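Local coordinates for protein alpha-1,2-mannosidase (Bacteroides thetaiotaomicron, PDB 2WW2) that hydrolyses alpha-mannosidic linkages with inversion of the anomeric configuration, as a calcium-dependent family GH92 enzyme of a gut bacterium, at residues Y288-R293 with K620-D625; K613-G618 with S632-F637. All blocks are in the same frame, centred on the assembly; numbering follows the deposited sequence.

Interaction 1. Residues Y288-R293 with K620-D625; sequences YSCLYR and KGYCGD. With NA (sodium ion), chain F.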
# COMPACT_ATOMS: atom_id res chain seq x y z
N TYR A 288 -33.38 3.70 -7.05
CA TYR A 288 -34.36 2.72 -7.50
C TYR A 288 -33.72 1.46 -8.05
O TYR A 288 -34.30 0.39 -7.94
CB TYR A 288 -35.37 3.36 -8.47
CG TYR A 288 -36.32 4.22 -7.67
CD1 TYR A 288 -37.21 3.63 -6.77
CD2 TYR A 288 -36.28 5.62 -7.74
CE1 TYR A 288 -38.07 4.39 -5.98
CE2 TYR A 288 -37.12 6.39 -6.94
CZ TYR A 288 -38.02 5.76 -6.07
OH TYR A 288 -38.87 6.51 -5.27
N SER A 289 -32.54 1.57 -8.63
CA SER A 289 -31.78 0.36 -9.02
C SER A 289 -31.43 -0.48 -7.80
O SER A 289 -31.63 -1.70 -7.82
CB SER A 289 -30.52 0.74 -9.78
OG SER A 289 -30.85 1.42 -11.00
N CYS A 290 -30.93 0.15 -6.74
CA CYS A 290 -30.64 -0.58 -5.50
C CYS A 290 -31.91 -1.19 -4.93
O CYS A 290 -31.89 -2.31 -4.41
CB CYS A 290 -29.97 0.33 -4.46
SG CYS A 290 -28.28 0.79 -4.89
N LEU A 291 -33.03 -0.45 -5.00
CA LEU A 291 -34.27 -0.98 -4.44
C LEU A 291 -34.74 -2.19 -5.27
O LEU A 291 -35.14 -3.22 -4.72
CB LEU A 291 -35.37 0.11 -4.37
CG LEU A 291 -36.73 -0.26 -3.75
CD1 LEU A 291 -36.56 -0.86 -2.31
CD2 LEU A 291 -37.69 0.93 -3.74
N TYR A 292 -34.68 -2.07 -6.60
CA TYR A 292 -35.02 -3.22 -7.46
C TYR A 292 -34.21 -4.45 -7.07
O TYR A 292 -34.77 -5.55 -6.90
CB TYR A 292 -34.77 -2.84 -8.93
CG TYR A 292 -34.26 -3.94 -9.82
CD1 TYR A 292 -35.15 -4.84 -10.42
CD2 TYR A 292 -32.90 -4.06 -10.13
CE1 TYR A 292 -34.68 -5.86 -11.28
CE2 TYR A 292 -32.43 -5.07 -10.99
CZ TYR A 292 -33.33 -5.95 -11.56
OH TYR A 292 -32.87 -6.94 -12.40
N ARG A 293 -32.91 -4.26 -6.88
CA ARG A 293 -32.02 -5.37 -6.56
C ARG A 293 -32.46 -5.97 -5.23
O ARG A 293 -32.41 -7.18 -5.02
CB ARG A 293 -30.55 -4.89 -6.50
CG ARG A 293 -29.51 -6.00 -6.48
CD ARG A 293 -28.05 -5.46 -6.48
NE ARG A 293 -27.08 -6.55 -6.38
CZ ARG A 293 -26.11 -6.78 -7.27
NH1 ARG A 293 -25.27 -7.80 -7.09
NH2 ARG A 293 -25.96 -5.99 -8.33
N LYS A 620 -20.33 0.22 -13.56
CA LYS A 620 -19.40 0.10 -12.42
C LYS A 620 -19.91 0.77 -11.16
O LYS A 620 -19.11 1.31 -10.37
CB LYS A 620 -18.02 0.66 -12.80
CG LYS A 620 -17.46 -0.03 -14.04
CD LYS A 620 -16.16 0.60 -14.52
CE LYS A 620 -15.82 0.05 -15.90
NZ LYS A 620 -14.50 0.56 -16.36
N GLY A 621 -21.23 0.72 -10.95
CA GLY A 621 -21.90 1.55 -9.94
C GLY A 621 -21.79 1.18 -8.47
O GLY A 621 -22.14 2.00 -7.61
N TYR A 622 -21.33 -0.03 -8.18
CA TYR A 622 -20.96 -0.40 -6.80
C TYR A 622 -19.44 -0.26 -6.69
O TYR A 622 -18.70 -1.25 -6.83
CB TYR A 622 -21.40 -1.84 -6.48
CG TYR A 622 -22.90 -2.00 -6.32
CD1 TYR A 622 -23.52 -1.65 -5.12
CD2 TYR A 622 -23.70 -2.50 -7.35
CE1 TYR A 622 -24.90 -1.78 -4.94
CE2 TYR A 622 -25.09 -2.64 -7.19
CZ TYR A 622 -25.68 -2.27 -5.98
OH TYR A 622 -27.03 -2.40 -5.79
N CYS A 623 -18.99 0.99 -6.51
CA CYS A 623 -17.57 1.35 -6.70
C CYS A 623 -16.60 0.74 -5.69
O CYS A 623 -15.46 0.43 -6.05
CB CYS A 623 -17.37 2.88 -6.70
SG CYS A 623 -18.46 3.74 -7.85
N GLY A 624 -17.04 0.58 -4.45
CA GLY A 624 -16.19 -0.01 -3.41
C GLY A 624 -15.54 -1.32 -3.88
O GLY A 624 -16.24 -2.23 -4.36
N ASP A 625 -14.22 -1.42 -3.73
CA ASP A 625 -13.50 -2.65 -4.07
C ASP A 625 -14.11 -3.85 -3.34
O ASP A 625 -14.07 -4.98 -3.82
CB ASP A 625 -12.03 -2.54 -3.65
CG ASP A 625 -11.22 -1.69 -4.62
OD1 ASP A 625 -11.67 -1.47 -5.78
OD2 ASP A 625 -10.13 -1.25 -4.20
NA NA F . -17.22 -3.15 -6.37
O HOH W 1 -15.55 -1.90 -7.57
O HOH W 2 -15.81 -5.18 -5.90

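Interaction 2. Residues K613-G618 with S632-F637; sequences KLYNSG and SAWYVF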
# COMPACT_ATOMS: atom_id res chain seq x y z
N LYS A 613 -19.60 9.22 -3.19
CA LYS A 613 -18.33 8.79 -3.80
C LYS A 613 -18.22 7.33 -4.21
O LYS A 613 -17.44 7.00 -5.10
CB LYS A 613 -17.16 9.20 -2.91
CG LYS A 613 -16.89 10.69 -3.07
CD LYS A 613 -16.27 11.32 -1.86
CE LYS A 613 -15.89 12.77 -2.24
NZ LYS A 613 -15.27 13.46 -1.11
N LEU A 614 -18.99 6.45 -3.58
CA LEU A 614 -18.86 5.02 -3.81
C LEU A 614 -20.01 4.39 -4.60
O LEU A 614 -20.10 3.15 -4.70
CB LEU A 614 -18.73 4.30 -2.48
CG LEU A 614 -17.46 4.66 -1.70
CD1 LEU A 614 -17.35 3.73 -0.52
CD2 LEU A 614 -16.20 4.57 -2.59
N TYR A 615 -20.87 5.23 -5.18
CA TYR A 615 -22.03 4.73 -5.93
C TYR A 615 -22.26 5.52 -7.21
O TYR A 615 -22.06 6.75 -7.26
CB TYR A 615 -23.32 4.81 -5.10
CG TYR A 615 -23.40 3.83 -3.97
CD1 TYR A 615 -23.92 2.56 -4.17
CD2 TYR A 615 -22.91 4.15 -2.71
CE1 TYR A 615 -23.98 1.65 -3.14
CE2 TYR A 615 -22.95 3.26 -1.68
CZ TYR A 615 -23.48 2.01 -1.89
OH TYR A 615 -23.53 1.11 -0.84
N ASN A 616 -22.67 4.80 -8.24
CA ASN A 616 -23.35 5.44 -9.36
C ASN A 616 -24.29 4.42 -10.00
O ASN A 616 -24.34 3.26 -9.59
CB ASN A 616 -22.36 6.04 -10.37
CG ASN A 616 -21.50 5.00 -11.03
OD1 ASN A 616 -21.99 4.19 -11.82
ND2 ASN A 616 -20.20 5.03 -10.72
N SER A 617 -25.06 4.84 -11.00
CA SER A 617 -26.09 3.97 -11.53
C SER A 617 -25.64 3.17 -12.75
O SER A 617 -26.44 2.44 -13.33
CB SER A 617 -27.34 4.79 -11.90
OG SER A 617 -27.06 5.56 -13.07
N GLY A 618 -24.37 3.32 -13.15
CA GLY A 618 -23.85 2.68 -14.36
C GLY A 618 -23.25 1.30 -14.10
O GLY A 618 -23.41 0.73 -13.00
N SER A 632 -26.95 -2.98 -1.52
CA SER A 632 -28.18 -2.40 -2.10
C SER A 632 -29.17 -1.87 -1.04
O SER A 632 -29.62 -0.74 -1.11
CB SER A 632 -28.86 -3.41 -3.05
OG SER A 632 -29.41 -4.52 -2.32
N ALA A 633 -29.48 -2.67 -0.03
CA ALA A 633 -30.41 -2.24 1.02
C ALA A 633 -29.78 -1.17 1.92
O ALA A 633 -30.47 -0.27 2.44
CB ALA A 633 -30.85 -3.44 1.85
N TRP A 634 -28.47 -1.28 2.10
CA TRP A 634 -27.72 -0.28 2.85
C TRP A 634 -27.91 1.09 2.19
O TRP A 634 -28.15 2.11 2.85
CB TRP A 634 -26.23 -0.66 2.88
CG TRP A 634 -25.38 0.25 3.73
CD1 TRP A 634 -24.97 0.02 5.02
CD2 TRP A 634 -24.83 1.52 3.35
NE1 TRP A 634 -24.20 1.07 5.46
CE2 TRP A 634 -24.09 2.00 4.45
CE3 TRP A 634 -24.87 2.28 2.18
CZ2 TRP A 634 -23.42 3.22 4.42
CZ3 TRP A 634 -24.21 3.50 2.16
CH2 TRP A 634 -23.49 3.96 3.27
N TYR A 635 -27.85 1.10 0.87
CA TYR A 635 -28.00 2.38 0.16
C TYR A 635 -29.44 2.90 0.28
O TYR A 635 -29.67 4.09 0.50
CB TYR A 635 -27.60 2.23 -1.30
CG TYR A 635 -27.63 3.54 -2.09
CD1 TYR A 635 -26.47 4.30 -2.27
CD2 TYR A 635 -28.81 4.01 -2.63
CE1 TYR A 635 -26.49 5.50 -2.99
CE2 TYR A 635 -28.84 5.23 -3.35
CZ TYR A 635 -27.68 5.95 -3.51
OH TYR A 635 -27.70 7.11 -4.23
N VAL A 636 -30.42 2.01 0.16
CA VAL A 636 -31.83 2.43 0.26
C VAL A 636 -32.11 3.05 1.63
O VAL A 636 -32.61 4.17 1.73
CB VAL A 636 -32.80 1.27 -0.05
CG1 VAL A 636 -34.24 1.67 0.26
CG2 VAL A 636 -32.68 0.88 -1.52
N PHE A 637 -31.81 2.31 2.68
CA PHE A 637 -31.96 2.86 4.03
C PHE A 637 -31.20 4.19 4.17
O PHE A 637 -31.77 5.19 4.59
CB PHE A 637 -31.44 1.86 5.06
CG PHE A 637 -32.50 0.95 5.60
CD1 PHE A 637 -33.56 1.46 6.34
CD2 PHE A 637 -32.43 -0.43 5.38
CE1 PHE A 637 -34.55 0.61 6.85
CE2 PHE A 637 -33.41 -1.28 5.88
CZ PHE A 637 -34.46 -0.76 6.63

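Interaction 1. Residues Y288-R293 with K620-D625
Tyr622 reaches from the loop 620-625 to helix 281-294, where its phenol meets Cys290 and Arg293. From CB the side chain leaves beside its own backbone N, with CG anti to the carbonyl carbon (chi1 -72°), and this torsion sends the ring toward the helix. Contact begins at the outer half of the ring: CE2 of Tyr622 lies 3.6 Å from NH2 of Arg293. CZ comes next, 4.2 Å from SG of Cys290. At the tip, Tyr622 OH sits 3.3 Å from CD of Arg293 and 3.5 Å from SG of Cys290. The sulfur therefore makes a sulfur-aromatic contact, 5.1 Å from the Tyr622 centroid and 56° off the ring normal, which places it obliquely to the ring. Arg293 runs extended from CG to NE past the hydroxyl, and its guanidinium is turned 73° from the ring plane, too steep for a flat stack; NH1 is bonded to Asn27 O. A leucine in place of Tyr622 would probably leave Cys290 SG and Arg293 CD without their common neighbour and open a gap against the helix. The backbone of the same tyrosine has a second role: Tyr622 O binds sodium at 2.5 Å and Gly624 O at 2.4 Å, with two waters, Ser19 O and Asp627 O completing six ligands. One water donates to Cys623 O and the other to Asp625 O. The result is a carbonyl-lined sodium site whose loop packs, through one aromatic side chain, on a helix of the GH92 catalytic domain.

Interaction 2. Residues K613-G618 with S632-F637
Tyr615 OH is held by two hydrogen bonds, to Thr631 OG1 and to His582 NE2, while also lying 3.5 Å from CE3 of Trp634. These bonds satisfy a buried hydroxyl and hold the end of the phenol in place. The Trp634 indole meets the Tyr615 ring obliquely with its six-membered ring, CZ3 coming 4.0 Å from CE2 of Tyr615. That indole is itself fixed by Trp634 NE1 bonding to Gln588 O and by an edge-to-face pairing with His582, so His582 contacts both aromatic residues.

On the helix side, Tyr635 contributes more than Trp634. The Tyr635 ring projects from the helix alongside Tyr615 because its chi1 of -176° puts CG trans to the main-chain nitrogen, and the two side chains run in opposite senses. CD1 of Tyr635 stands 3.4 Å above the plane of the Tyr615 ring, over its centre; its nearest atom there is Tyr615 CG, at 3.5 Å. Ring centroids are 4.6 Å apart and the planes meet at 56°, which makes this an edge-to-face pair tilted well short of perpendicular, Tyr635 giving the edge. Tyr635 also touches Thr286 and Cys290, so the same ring also packs on helix 281-294.

Just after the aromatic pair, the chain turns: Asn616 OD1 accepts from Gly618 N at 2.9 Å with an N-H...O angle of 149°, the donor lying in the carbonyl plane. This closes an Asx turn in the loop, beyond the end of helix 600-613. Together, the evidence describes a small aromatic cluster of Tyr615, Trp634 and Tyr635 that packs the segment following helix 600-613 against helix 632-640, inside the helical catalytic domain of GH92.

Interactions 1 and 2 are neighbours, their centres about 5 Å apart, and both lie in the buried part of the catalytic domain. They share the connection between helices 600-613 and 632-640: its early residues, 613-618, pack on helix 632-640, whereas 620-625 packs on helix 281-294. Two probable backbone bonds tie the halves, Gly621 O to Asn616 N at 2.9 Å and Cys623 N to Leu614 O at 3.0 Å. Chemistry separates them: interaction 1 combines an oblique phenol contact with sodium coordination, interaction 2 an edge-to-face tyrosine pair with oblique indole packing. Both loop segments touch the second subunit, 620-625 by hydrogen bonds from Cys623 O and Asp625 OD1, 613-618 by packing of Lys613 and Leu614.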